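Local coordinates for cytochrome P450 (CYP102L1) (Mycobacterium phage Adler, PDB 6N6Q), which is a haem-containing cytochrome P450 encoded by a phage, probably acting as a monooxygenase of unidentified substrate, at residues Glu104-Arg107 / Lys108-Ile112. Sequence-based numbering, arbitrary orientation.
With HEM (protoporphyrin IX containing Fe), chain E.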
loop_
_atom_site.group_PDB
_atom_site.type_symbol
_atom_site.label_atom_id
_atom_site.label_comp_id
_atom_site.label_asym_id
_atom_site.label_seq_id
_atom_site.Cartn_x
_atom_site.Cartn_y
_atom_site.Cartn_z
ATOM N N GLU A 104 -7.041 10.152 -20.822
ATOM C CA GLU A 104 -5.753 10.698 -21.235
ATOM C C GLU A 104 -4.875 11.073 -20.048
ATOM O O GLU A 104 -3.648 11.126 -20.189
ATOM C CB GLU A 104 -5.976 11.919 -22.130
ATOM C CG GLU A 104 -4.755 12.366 -22.918
ATOM C CD GLU A 104 -4.980 13.690 -23.627
ATOM O OE1 GLU A 104 -5.864 14.457 -23.189
ATOM O OE2 GLU A 104 -4.277 13.965 -24.624
ATOM N N ASN A 105 -5.469 11.325 -18.883
ATOM C CA ASN A 105 -4.695 11.711 -17.712
ATOM C C ASN A 105 -3.965 10.546 -17.054
ATOM O O ASN A 105 -3.072 10.787 -16.235
ATOM C CB ASN A 105 -5.597 12.396 -16.685
ATOM C CG ASN A 105 -5.603 13.902 -16.835
ATOM O OD1 ASN A 105 -4.655 14.486 -17.355
ATOM N ND2 ASN A 105 -6.673 14.541 -16.377
ATOM N N TRP A 106 -4.309 9.295 -17.373
ATOM C CA TRP A 106 -3.501 8.209 -16.831
ATOM C C TRP A 106 -2.182 8.080 -17.580
ATOM O O TRP A 106 -1.124 7.927 -16.963
ATOM C CB TRP A 106 -4.235 6.868 -16.864
ATOM C CG TRP A 106 -3.284 5.789 -16.440
ATOM C CD1 TRP A 106 -2.975 5.427 -15.160
ATOM C CD2 TRP A 106 -2.455 4.988 -17.292
ATOM N NE1 TRP A 106 -2.026 4.435 -15.165
ATOM C CE2 TRP A 106 -1.690 4.148 -16.462
ATOM C CE3 TRP A 106 -2.296 4.894 -18.678
ATOM C CZ2 TRP A 106 -0.781 3.226 -16.972
ATOM C CZ3 TRP A 106 -1.392 3.980 -19.180
ATOM C CH2 TRP A 106 -0.650 3.154 -18.331
ATOM N N ARG A 107 -2.229 8.113 -18.914
ATOM C CA ARG A 107 -1.003 7.938 -19.686
ATOM C C ARG A 107 -0.073 9.131 -19.520
ATOM O O ARG A 107 1.142 8.958 -19.379
ATOM C CB ARG A 107 -1.332 7.711 -21.160
ATOM C CG ARG A 107 -0.137 7.261 -21.982
ATOM C CD ARG A 107 -0.319 7.594 -23.452
ATOM N NE ARG A 107 -0.590 9.016 -23.647
ATOM C CZ ARG A 107 0.342 9.964 -23.630
ATOM N NH1 ARG A 107 1.613 9.644 -23.425
ATOM N NH2 ARG A 107 0.003 11.233 -23.816
ATOM N N LYS A 108 -0.626 10.346 -19.533
ATOM C CA LYS A 108 0.189 11.538 -19.313
ATOM C C LYS A 108 0.916 11.462 -17.977
ATOM O O LYS A 108 2.147 11.539 -17.919
ATOM C CB LYS A 108 -0.686 12.792 -19.380
ATOM C CG LYS A 108 -1.153 13.161 -20.777
ATOM C CD LYS A 108 -1.975 14.442 -20.759
ATOM C CE LYS A 108 -1.189 15.593 -20.150
ATOM N NZ LYS A 108 -1.972 16.862 -20.132
ATOM N N ALA A 109 0.161 11.290 -16.888
ATOM C CA ALA A 109 0.770 11.227 -15.563
ATOM C C ALA A 109 1.760 10.073 -15.460
ATOM O O ALA A 109 2.820 10.211 -14.837
ATOM C CB ALA A 109 -0.314 11.098 -14.494
ATOM N N HIS A 110 1.440 8.932 -16.073
ATOM C CA HIS A 110 2.314 7.769 -15.958
ATOM C C HIS A 110 3.659 8.012 -16.631
ATOM O O HIS A 110 4.702 7.619 -16.100
ATOM C CB HIS A 110 1.636 6.535 -16.551
ATOM C CG HIS A 110 2.484 5.303 -16.506
ATOM N ND1 HIS A 110 2.809 4.666 -15.328
ATOM C CD2 HIS A 110 3.079 4.594 -17.495
ATOM C CE1 HIS A 110 3.565 3.615 -15.592
ATOM N NE2 HIS A 110 3.744 3.549 -16.900
ATOM N N GLU A 111 3.661 8.656 -17.800
ATOM C CA GLU A 111 4.916 8.952 -18.477
ATOM C C GLU A 111 5.617 10.183 -17.914
ATOM O O GLU A 111 6.761 10.452 -18.293
ATOM C CB GLU A 111 4.682 9.138 -19.982
ATOM C CG GLU A 111 3.824 8.059 -20.648
ATOM C CD GLU A 111 4.533 6.721 -20.826
ATOM O OE1 GLU A 111 5.208 6.252 -19.884
ATOM O OE2 GLU A 111 4.407 6.130 -21.919
ATOM N N ILE A 112 4.966 10.927 -17.026
ATOM C CA ILE A 112 5.562 12.100 -16.400
ATOM C C ILE A 112 6.169 11.764 -15.044
ATOM O O ILE A 112 7.243 12.259 -14.702
ATOM C CB ILE A 112 4.511 13.225 -16.278
ATOM C CG1 ILE A 112 4.222 13.844 -17.645
ATOM C CG2 ILE A 112 4.965 14.295 -15.293
ATOM C CD1 ILE A 112 3.039 14.790 -17.645
HETATM C CHA HEM E . -0.692 0.600 -7.721
HETATM C CHB HEM E . 0.320 -2.218 -3.893
HETATM C CHC HEM E . 2.987 1.364 -1.964
HETATM C CHD HEM E . 1.349 4.374 -5.410
HETATM C C1A HEM E . -0.638 -0.493 -6.879
HETATM C C2A HEM E . -1.221 -1.802 -7.109
HETATM C C3A HEM E . -0.942 -2.573 -6.056
HETATM C C4A HEM E . -0.169 -1.791 -5.112
HETATM C CMA HEM E . -1.375 -4.043 -5.883
HETATM C CAA HEM E . -2.033 -2.242 -8.346
HETATM C CBA HEM E . -3.495 -1.862 -8.126
HETATM C CGA HEM E . -4.364 -2.427 -9.220
HETATM O O1A HEM E . -3.851 -3.207 -10.065
HETATM O O2A HEM E . -5.577 -2.097 -9.246
HETATM C C1B HEM E . 1.177 -1.516 -3.067
HETATM C C2B HEM E . 1.862 -2.047 -1.905
HETATM C C3B HEM E . 2.603 -1.058 -1.366
HETATM C C4B HEM E . 2.403 0.130 -2.177
HETATM C CMB HEM E . 1.714 -3.513 -1.433
HETATM C CAB HEM E . 3.528 -1.070 -0.120
HETATM C CBB HEM E . 3.726 -2.122 0.683
HETATM C C1C HEM E . 2.810 2.496 -2.735
HETATM C C2C HEM E . 3.476 3.772 -2.566
HETATM C C3C HEM E . 3.035 4.610 -3.505
HETATM C C4C HEM E . 2.060 3.898 -4.323
HETATM C CMC HEM E . 4.519 4.122 -1.483
HETATM C CAC HEM E . 3.528 6.073 -3.632
HETATM C CBC HEM E . 3.109 6.901 -4.594
HETATM C C1D HEM E . 0.662 3.622 -6.345
HETATM C C2D HEM E . 0.031 4.117 -7.555
HETATM C C3D HEM E . -0.528 3.080 -8.190
HETATM C C4D HEM E . -0.277 1.883 -7.412
HETATM C CMD HEM E . 0.009 5.589 -8.027
HETATM C CAD HEM E . -1.306 3.142 -9.525
HETATM C CBD HEM E . -0.334 3.086 -10.699
HETATM C CGD HEM E . -1.095 3.049 -12.001
HETATM O O1D HEM E . -0.564 3.563 -13.022
HETATM O O2D HEM E . -2.235 2.515 -12.023
HETATM N NA HEM E . -0.008 -0.529 -5.648
HETATM N NB HEM E . 1.531 -0.189 -3.200
HETATM N NC HEM E . 1.957 2.615 -3.815
HETATM N ND HEM E . 0.451 2.255 -6.294
HETATM FE FE HEM E . 0.872 1.077 -4.658
#
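The haem-propionate side of the pocket is bounded here by helix 104-113, where W106 and H110, one turn apart, form an offset stack. The W106 six-membered ring and the imidazole lie 4.9 Å apart between centroids with planes only 9° from parallel. CZ2 of W106 stands over one imidazole face, displaced toward its rim, 3.9 Å from H110 CG. H110 CB, in turn, lies over the face of the W106 six-membered ring in a CH-pi contact. Both rings leave the helix with CG anti to the backbone N (chi1 near 180° in both), which sends them out side by side. The indole edge faces the cofactor: NE1 of W106 donates to propionate oxygen O1D of the haem at 2.7 Å, with an N-H...O angle of 162°. In cytochromes P450 this W-x-x-x-(H/R) pattern belongs to the C helix, whose tryptophan and following basic residue border a haem propionate. R417, hydrogen-bonded to the haem through NE, also makes a cation-pi contact with W106.

The i to i+4 backbone bond from H110 N to W106 O, 2.9 Å, brings the two residues one above the other along the helix. On another side of the helix, the K108 aliphatic chain crosses that of E104, CD 4.1 Å from CG, while NZ is hydrogen-bonded to the backbone O of K262. R107 brings NH1 to 3.9 Å from E111 CG, but NH2 makes a salt bridge with D256 OD1.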